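Local coordinates for NDP-N-acetyl-D-galactosaminuronic acid dehydrogenase (PDB 3G79), which probably oxidises UDP-N-acetyl-D-mannosamine to UDP-N-acetyl-D-mannosaminuronate, using two molecules of NAD+, at residues Q245-N250 and A281-G286; V356-A362 and T373-R379; V391-Y395 and H424-S428. All coordinates share one frame; numbering follows the deposited sequence.

Interaction 1: residues Q245-N250 and A281-G286; sequences QIAAIN and AVLWPG
Leu283 and Ile249 carry this contact, in which a loop that is neither helix nor strand lies against the long helix 228-258 of the family's central domain. The two side chains point toward each other's segments and are offset along the helix. Leu283 reaches in with one branch: its CD1 lies 3.7 Å from Ile246 CG1 and also meets the aliphatic part of Gln245, one turn before Ile249. The leucine and the glutamine cross obliquely, and the amide of Gln245 passes on toward Ala281, with NE2 3.1 Å from Ala281 O.

Ile249 spreads its branches over the loop. Its CG2 sits 3.7 Å from Val282 CG1, while CD1 approaches the backbone, 3.3 Å from Trp284 O. A first torsion of 6° brings CG1 almost into eclipse with the backbone N, a strained setting that directs this branch along the Leu283-Trp284 backbone. Arg267 takes up the carbonyls of Val282 and Leu283 and also makes a cation-pi contact with Trp284. A water joins the backbones, donating to Gln245 O and accepting from Leu283 N at 3.0 Å. The helix also faces the second subunit, where Tyr322 of that subunit bonds to Ala248 O.

At the far end, Asn250 divides its amide between two neighbours. ND2 bonds to Asn329 of helix 321-345, which helps to fix the rotation of the group, and OD1 accepts from Gly286 N at 2.8 Å, with an N-H...O angle of 140° and the donor tilted 16° from the carbonyl plane.

Interaction 2: residues V356-A362 and T373-R379; sequences VAMLGWA and TPSEPYR
Strand 356-359 and helix 375-379 run antiparallel at 179°, their axes 10.9 Å apart; Met358 meets Tyr378 and Arg379 of the helix, while Trp361, in the loop just after the strand, packs on Ser375, Glu376 and Arg379. Met358 extends from the strand and crosses Arg379 at about a right angle, its SD 3.6 Å from Arg379 CB. The same sulfur makes an oblique Met-aromatic contact with Tyr378, 5.1 Å from the ring centroid. Two residues earlier in the strand, Val356 CG1 lies 4.3 Å from Tyr378 CE2, near the plane of the ring; the buried Tyr378 OH has no polar partner in the model.

These are the first two elements of the beta-alpha-beta unit formed by strand 355-359, helix 375-385 and strand 388-392, in the UDP-binding domain with its parallel, Rossmann-like sheet. Ser375 OG donates to Gly360 O, just past the strand, at 3.2 Å, tilted 32° from the carbonyl plane.

Trp361 has CG anti to the backbone N (chi1 -176°), which carries the indole back alongside the helix. Thr373 OG1, bonded to Ala370 O, sits over one face near the rim, while Ser375 CB is 3.7 Å from CE3 of Trp361 and Arg379 CD is 3.9 Å from its CZ3.

Interaction 3: residues V391-Y395 and H424-S428; sequences VHDPY and HSAYS
Asp393 and His424 make the polar centre of this contact, with His424 NE2 donating to Asp393 OD1 at 2.8 Å. The oxygen lies in the imidazole plane, but the donor comes from above the carboxylate, and the two planes stand 80° apart. A second short bond completes the tight, buried part: His392 has CG anti to the backbone N (chi1 177°), bringing ND1 to a nearly straight 2.7 Å hydrogen bond with Tyr427 OH, each ring meeting its partner atom at the edge.

Pro394 and Tyr395 form the outer flank. Tyr395 turns its edge toward one face of His424 in an edge-to-face pair, CD2 lying over the ring centre. Exposed Pro394 still brings CD within 3.4 Å of His424 CD2, but the packing is looser where its CG meets Ala426 CB at 4.5 Å. With an alanine at His424, Asp393 OD1 would probably lose one of its several donors, Asp366 N its acceptor, and the edge of Tyr395 the ring face it rests on.

Asp393 OD2 also accepts from Tyr395 N at 2.9 Å, forming an Asx turn, and from Val396 N, while OD1 receives Trp361 N and Ala362 N. So many donors would be expected to favour a negatively charged carboxylate; with Asp366 N bonded to His424 ND1, the imidazole is probably neutral and carries its proton on NE2.

Overall arrangement
Following the chain from the N terminus, interaction 1 comes first: it closes a 30-residue, largely helical excursion within the central domain, beside the second subunit. Interaction 2 then closes a loop of 10 residues in the UDP-binding domain, and interaction 3 one of 28 residues that includes two further strands of the same sheet. The three follow in series; none nests in or crosses another. Interaction 1 stands apart, its nearest atoms about 7 Å from interaction 2 and about 11 Å from interaction 3. Interactions 2 and 3 touch, since strands 355-359 and 388-392 are sheet neighbours: Met358 O probably bonds to His392 N and Gly360 N to His392 O, while Tyr427 packs against Leu359 and Gly360.

Interaction 1: residues Q245-N250 and A281-G286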
# COMPACT_ATOMS: atom_id res chain seq x y z
N GLN A 245 5.62 -0.23 0.43
CA GLN A 245 4.96 1.00 0.90
C GLN A 245 5.97 2.05 1.31
O GLN A 245 5.73 3.28 1.21
CB GLN A 245 3.81 0.83 1.94
CG GLN A 245 3.98 -0.19 3.00
CD GLN A 245 2.67 -0.67 3.73
OE1 GLN A 245 2.61 -1.84 4.16
NE2 GLN A 245 1.66 0.22 3.87
N ILE A 246 7.14 1.58 1.73
CA ILE A 246 8.17 2.48 2.18
C ILE A 246 8.84 3.07 0.96
O ILE A 246 9.20 4.24 0.93
CB ILE A 246 9.18 1.75 3.04
CG1 ILE A 246 8.63 1.55 4.45
CG2 ILE A 246 10.58 2.50 3.06
CD1 ILE A 246 9.45 0.49 5.25
N ALA A 247 9.04 2.26 -0.05
CA ALA A 247 9.69 2.77 -1.20
C ALA A 247 8.76 3.79 -1.86
O ALA A 247 9.24 4.81 -2.34
CB ALA A 247 10.12 1.68 -2.15
N ALA A 248 7.44 3.54 -1.79
CA ALA A 248 6.40 4.50 -2.24
C ALA A 248 6.51 5.91 -1.70
O ALA A 248 6.49 6.85 -2.53
CB ALA A 248 4.98 3.98 -2.00
N ILE A 249 6.56 6.08 -0.36
CA ILE A 249 6.60 7.46 0.13
C ILE A 249 7.98 8.03 -0.10
O ILE A 249 8.10 9.23 -0.36
CB ILE A 249 6.29 7.72 1.65
CG1 ILE A 249 6.14 6.45 2.41
CG2 ILE A 249 5.24 8.90 1.90
CD1 ILE A 249 7.48 5.89 2.74
N ASN A 250 9.01 7.19 0.08
CA ASN A 250 10.38 7.63 -0.08
C ASN A 250 10.45 8.26 -1.44
O ASN A 250 10.96 9.35 -1.59
CB ASN A 250 11.38 6.46 0.03
CG ASN A 250 11.76 6.16 1.47
OD1 ASN A 250 11.57 6.99 2.36
ND2 ASN A 250 12.32 4.97 1.70
N ALA A 281 -2.92 3.69 3.44
CA ALA A 281 -2.05 3.24 4.53
C ALA A 281 -0.60 3.72 4.40
O ALA A 281 0.32 2.93 4.47
CB ALA A 281 -2.12 1.73 4.67
N VAL A 282 -0.45 5.02 4.23
CA VAL A 282 0.82 5.70 3.92
C VAL A 282 1.80 5.76 5.10
O VAL A 282 1.52 6.38 6.15
CB VAL A 282 0.58 7.15 3.43
CG1 VAL A 282 1.85 7.77 2.91
CG2 VAL A 282 -0.44 7.17 2.35
N LEU A 283 2.97 5.17 4.89
CA LEU A 283 4.01 5.18 5.90
C LEU A 283 4.81 6.50 5.86
O LEU A 283 4.32 7.54 5.39
CB LEU A 283 4.91 3.95 5.71
CG LEU A 283 4.17 2.58 5.80
CD1 LEU A 283 5.05 1.36 5.51
CD2 LEU A 283 3.48 2.42 7.18
N TRP A 284 6.04 6.43 6.32
CA TRP A 284 6.89 7.59 6.57
C TRP A 284 8.17 7.37 5.79
O TRP A 284 8.69 6.25 5.74
CB TRP A 284 7.20 7.71 8.05
CG TRP A 284 5.97 7.90 8.89
CD1 TRP A 284 5.19 6.91 9.47
CD2 TRP A 284 5.37 9.14 9.26
NE1 TRP A 284 4.15 7.47 10.19
CE2 TRP A 284 4.23 8.84 10.07
CE3 TRP A 284 5.69 10.48 9.01
CZ2 TRP A 284 3.42 9.84 10.63
CZ3 TRP A 284 4.89 11.46 9.56
CH2 TRP A 284 3.76 11.14 10.36
N PRO A 285 8.64 8.42 5.11
CA PRO A 285 9.87 8.34 4.28
C PRO A 285 11.10 8.52 5.20
O PRO A 285 10.92 8.95 6.35
CB PRO A 285 9.70 9.53 3.30
CG PRO A 285 8.87 10.55 4.12
CD PRO A 285 7.98 9.74 5.05
N GLY A 286 12.31 8.20 4.72
CA GLY A 286 13.49 8.16 5.60
C GLY A 286 14.85 7.80 5.00
O GLY A 286 14.99 7.56 3.81
O HOH W 1 3.64 4.47 2.03

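Interaction 2: residues V356-A362 and T373-R379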
# COMPACT_ATOMS: atom_id res chain seq x y z
N VAL A 356 31.72 15.18 9.89
CA VAL A 356 30.30 14.79 9.96
C VAL A 356 29.94 14.08 11.28
O VAL A 356 30.58 13.11 11.68
CB VAL A 356 29.92 13.83 8.79
CG1 VAL A 356 28.44 13.43 8.83
CG2 VAL A 356 30.23 14.46 7.43
N ALA A 357 28.93 14.57 11.98
CA ALA A 357 28.38 13.89 13.17
C ALA A 357 27.13 13.16 12.76
O ALA A 357 26.10 13.78 12.39
CB ALA A 357 28.08 14.89 14.32
N MET A 358 27.26 11.84 12.76
CA MET A 358 26.17 10.91 12.59
C MET A 358 25.40 10.75 13.89
O MET A 358 25.89 10.14 14.87
CB MET A 358 26.72 9.57 12.13
CG MET A 358 27.37 9.67 10.73
SD MET A 358 27.53 8.15 9.86
CE MET A 358 28.78 8.56 8.75
N LEU A 359 24.20 11.30 13.92
CA LEU A 359 23.31 11.11 15.04
C LEU A 359 22.42 9.94 14.75
O LEU A 359 21.42 10.07 14.06
CB LEU A 359 22.46 12.35 15.24
CG LEU A 359 23.03 13.44 16.15
CD1 LEU A 359 24.47 13.77 15.84
CD2 LEU A 359 22.12 14.66 16.02
N GLY A 360 22.79 8.77 15.22
CA GLY A 360 21.93 7.62 14.97
C GLY A 360 22.56 6.54 14.12
O GLY A 360 22.85 6.76 12.92
N TRP A 361 22.77 5.38 14.75
CA TRP A 361 23.31 4.21 14.10
C TRP A 361 22.28 3.07 14.02
O TRP A 361 22.19 2.42 12.99
CB TRP A 361 24.57 3.75 14.82
CG TRP A 361 25.25 2.61 14.17
CD1 TRP A 361 25.22 1.33 14.57
CD2 TRP A 361 26.08 2.64 13.00
NE1 TRP A 361 25.99 0.55 13.75
CE2 TRP A 361 26.53 1.34 12.78
CE3 TRP A 361 26.50 3.66 12.14
CZ2 TRP A 361 27.36 1.01 11.71
CZ3 TRP A 361 27.33 3.34 11.11
CH2 TRP A 361 27.76 2.03 10.90
N ALA A 362 21.51 2.82 15.08
CA ALA A 362 20.33 1.95 14.93
C ALA A 362 19.35 2.61 13.97
O ALA A 362 19.52 3.77 13.63
CB ALA A 362 19.69 1.71 16.24
N THR A 373 21.96 -1.60 9.02
CA THR A 373 21.64 -0.16 9.14
C THR A 373 21.90 0.55 7.86
O THR A 373 22.98 0.44 7.33
CB THR A 373 22.55 0.63 10.07
OG1 THR A 373 23.39 -0.23 10.86
CG2 THR A 373 21.73 1.54 10.88
N PRO A 374 20.92 1.32 7.38
CA PRO A 374 21.20 2.20 6.26
C PRO A 374 22.22 3.30 6.65
O PRO A 374 22.70 4.03 5.77
CB PRO A 374 19.83 2.78 5.90
CG PRO A 374 18.99 2.63 7.17
CD PRO A 374 19.54 1.44 7.89
N SER A 375 22.60 3.37 7.94
CA SER A 375 23.65 4.30 8.39
C SER A 375 25.04 3.86 7.92
O SER A 375 25.94 4.70 7.74
CB SER A 375 23.65 4.44 9.92
OG SER A 375 22.39 4.88 10.38
N GLU A 376 25.22 2.55 7.72
CA GLU A 376 26.51 2.06 7.25
C GLU A 376 26.83 2.56 5.84
O GLU A 376 27.79 3.29 5.68
CB GLU A 376 26.61 0.54 7.36
CG GLU A 376 27.98 0.01 7.15
CD GLU A 376 28.19 -1.31 7.86
OE1 GLU A 376 29.18 -2.01 7.53
OE2 GLU A 376 27.39 -1.65 8.77
N PRO A 377 26.01 2.22 4.81
CA PRO A 377 26.43 2.76 3.50
C PRO A 377 26.60 4.27 3.48
O PRO A 377 27.38 4.76 2.70
CB PRO A 377 25.34 2.30 2.54
CG PRO A 377 24.13 2.05 3.40
CD PRO A 377 24.68 1.57 4.72
N TYR A 378 25.89 5.01 4.35
CA TYR A 378 26.06 6.46 4.42
C TYR A 378 27.41 6.80 4.98
O TYR A 378 28.16 7.58 4.38
CB TYR A 378 24.98 7.11 5.26
CG TYR A 378 25.21 8.62 5.41
CD1 TYR A 378 24.46 9.55 4.65
CD2 TYR A 378 26.17 9.12 6.31
CE1 TYR A 378 24.68 10.92 4.79
CE2 TYR A 378 26.39 10.45 6.44
CZ TYR A 378 25.66 11.36 5.67
OH TYR A 378 25.91 12.73 5.84
N ARG A 379 27.73 6.22 6.14
CA ARG A 379 29.04 6.44 6.75
C ARG A 379 30.15 6.16 5.75
O ARG A 379 31.15 6.88 5.70
CB ARG A 379 29.21 5.60 8.01
CG ARG A 379 30.60 5.66 8.60
CD ARG A 379 30.73 4.79 9.81
NE ARG A 379 32.08 4.81 10.30
CZ ARG A 379 33.06 3.95 10.00
NH1 ARG A 379 32.89 2.93 9.15
NH2 ARG A 379 34.25 4.13 10.55

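Interaction 3: residues V391-Y395 and H424-S428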
# COMPACT_ATOMS: atom_id res chain seq x y z
N VAL A 391 30.24 8.86 15.01
CA VAL A 391 28.96 8.18 15.10
C VAL A 391 28.47 8.19 16.53
O VAL A 391 29.21 7.80 17.48
CB VAL A 391 29.12 6.69 14.75
CG1 VAL A 391 27.83 5.97 14.99
CG2 VAL A 391 29.57 6.47 13.29
N HIS A 392 27.22 8.61 16.70
CA HIS A 392 26.58 8.62 18.00
C HIS A 392 25.34 7.75 18.00
O HIS A 392 24.63 7.65 16.98
CB HIS A 392 26.17 10.03 18.38
CG HIS A 392 25.44 10.13 19.69
ND1 HIS A 392 24.07 9.97 19.79
CD2 HIS A 392 25.87 10.42 20.94
CE1 HIS A 392 23.70 10.13 21.05
NE2 HIS A 392 24.77 10.41 21.77
N ASP A 393 25.09 7.15 19.16
CA ASP A 393 23.89 6.37 19.38
C ASP A 393 23.78 5.99 20.86
O ASP A 393 24.73 5.43 21.43
CB ASP A 393 23.88 5.12 18.51
CG ASP A 393 22.53 4.47 18.45
OD1 ASP A 393 21.81 4.69 17.44
OD2 ASP A 393 22.21 3.75 19.42
N PRO A 394 22.62 6.29 21.48
CA PRO A 394 22.47 6.10 22.93
C PRO A 394 22.41 4.64 23.30
O PRO A 394 22.64 4.30 24.45
CB PRO A 394 21.13 6.78 23.25
CG PRO A 394 20.71 7.47 22.02
CD PRO A 394 21.35 6.74 20.88
N TYR A 395 22.14 3.79 22.31
CA TYR A 395 21.77 2.39 22.56
C TYR A 395 22.72 1.36 22.01
O TYR A 395 22.94 0.32 22.62
CB TYR A 395 20.38 2.11 21.99
CG TYR A 395 19.38 3.09 22.45
CD1 TYR A 395 18.79 2.96 23.71
CD2 TYR A 395 19.02 4.18 21.65
CE1 TYR A 395 17.87 3.89 24.17
CE2 TYR A 395 18.10 5.13 22.09
CZ TYR A 395 17.53 4.97 23.35
OH TYR A 395 16.61 5.89 23.80
N HIS A 424 15.72 8.50 17.20
CA HIS A 424 15.85 8.45 18.66
C HIS A 424 15.28 9.68 19.33
O HIS A 424 15.27 10.76 18.73
CB HIS A 424 17.30 8.29 19.06
CG HIS A 424 17.89 7.00 18.62
ND1 HIS A 424 17.13 5.85 18.49
CD2 HIS A 424 19.15 6.67 18.28
CE1 HIS A 424 17.91 4.87 18.07
NE2 HIS A 424 19.14 5.34 17.95
N SER A 425 14.82 9.54 20.57
CA SER A 425 14.17 10.66 21.25
C SER A 425 15.17 11.75 21.62
O SER A 425 14.83 12.97 21.59
CB SER A 425 13.36 10.17 22.46
OG SER A 425 12.18 9.49 22.06
N ALA A 426 16.41 11.34 21.92
CA ALA A 426 17.50 12.27 22.17
C ALA A 426 17.63 13.31 21.05
O ALA A 426 17.97 14.48 21.29
CB ALA A 426 18.80 11.52 22.34
N TYR A 427 17.33 12.88 19.82
CA TYR A 427 17.47 13.75 18.68
C TYR A 427 16.26 14.65 18.50
O TYR A 427 16.38 15.74 17.94
CB TYR A 427 17.78 12.94 17.41
CG TYR A 427 18.96 11.99 17.57
CD1 TYR A 427 19.95 12.22 18.53
CD2 TYR A 427 19.08 10.87 16.77
CE1 TYR A 427 21.00 11.37 18.67
CE2 TYR A 427 20.15 10.02 16.90
CZ TYR A 427 21.11 10.27 17.86
OH TYR A 427 22.17 9.42 17.99
N SER A 428 15.11 14.23 19.01
CA SER A 428 13.90 15.07 18.96
C SER A 428 13.98 16.20 19.98
O SER A 428 13.31 17.23 19.84
CB SER A 428 12.63 14.23 19.17
OG SER A 428 11.57 14.66 18.31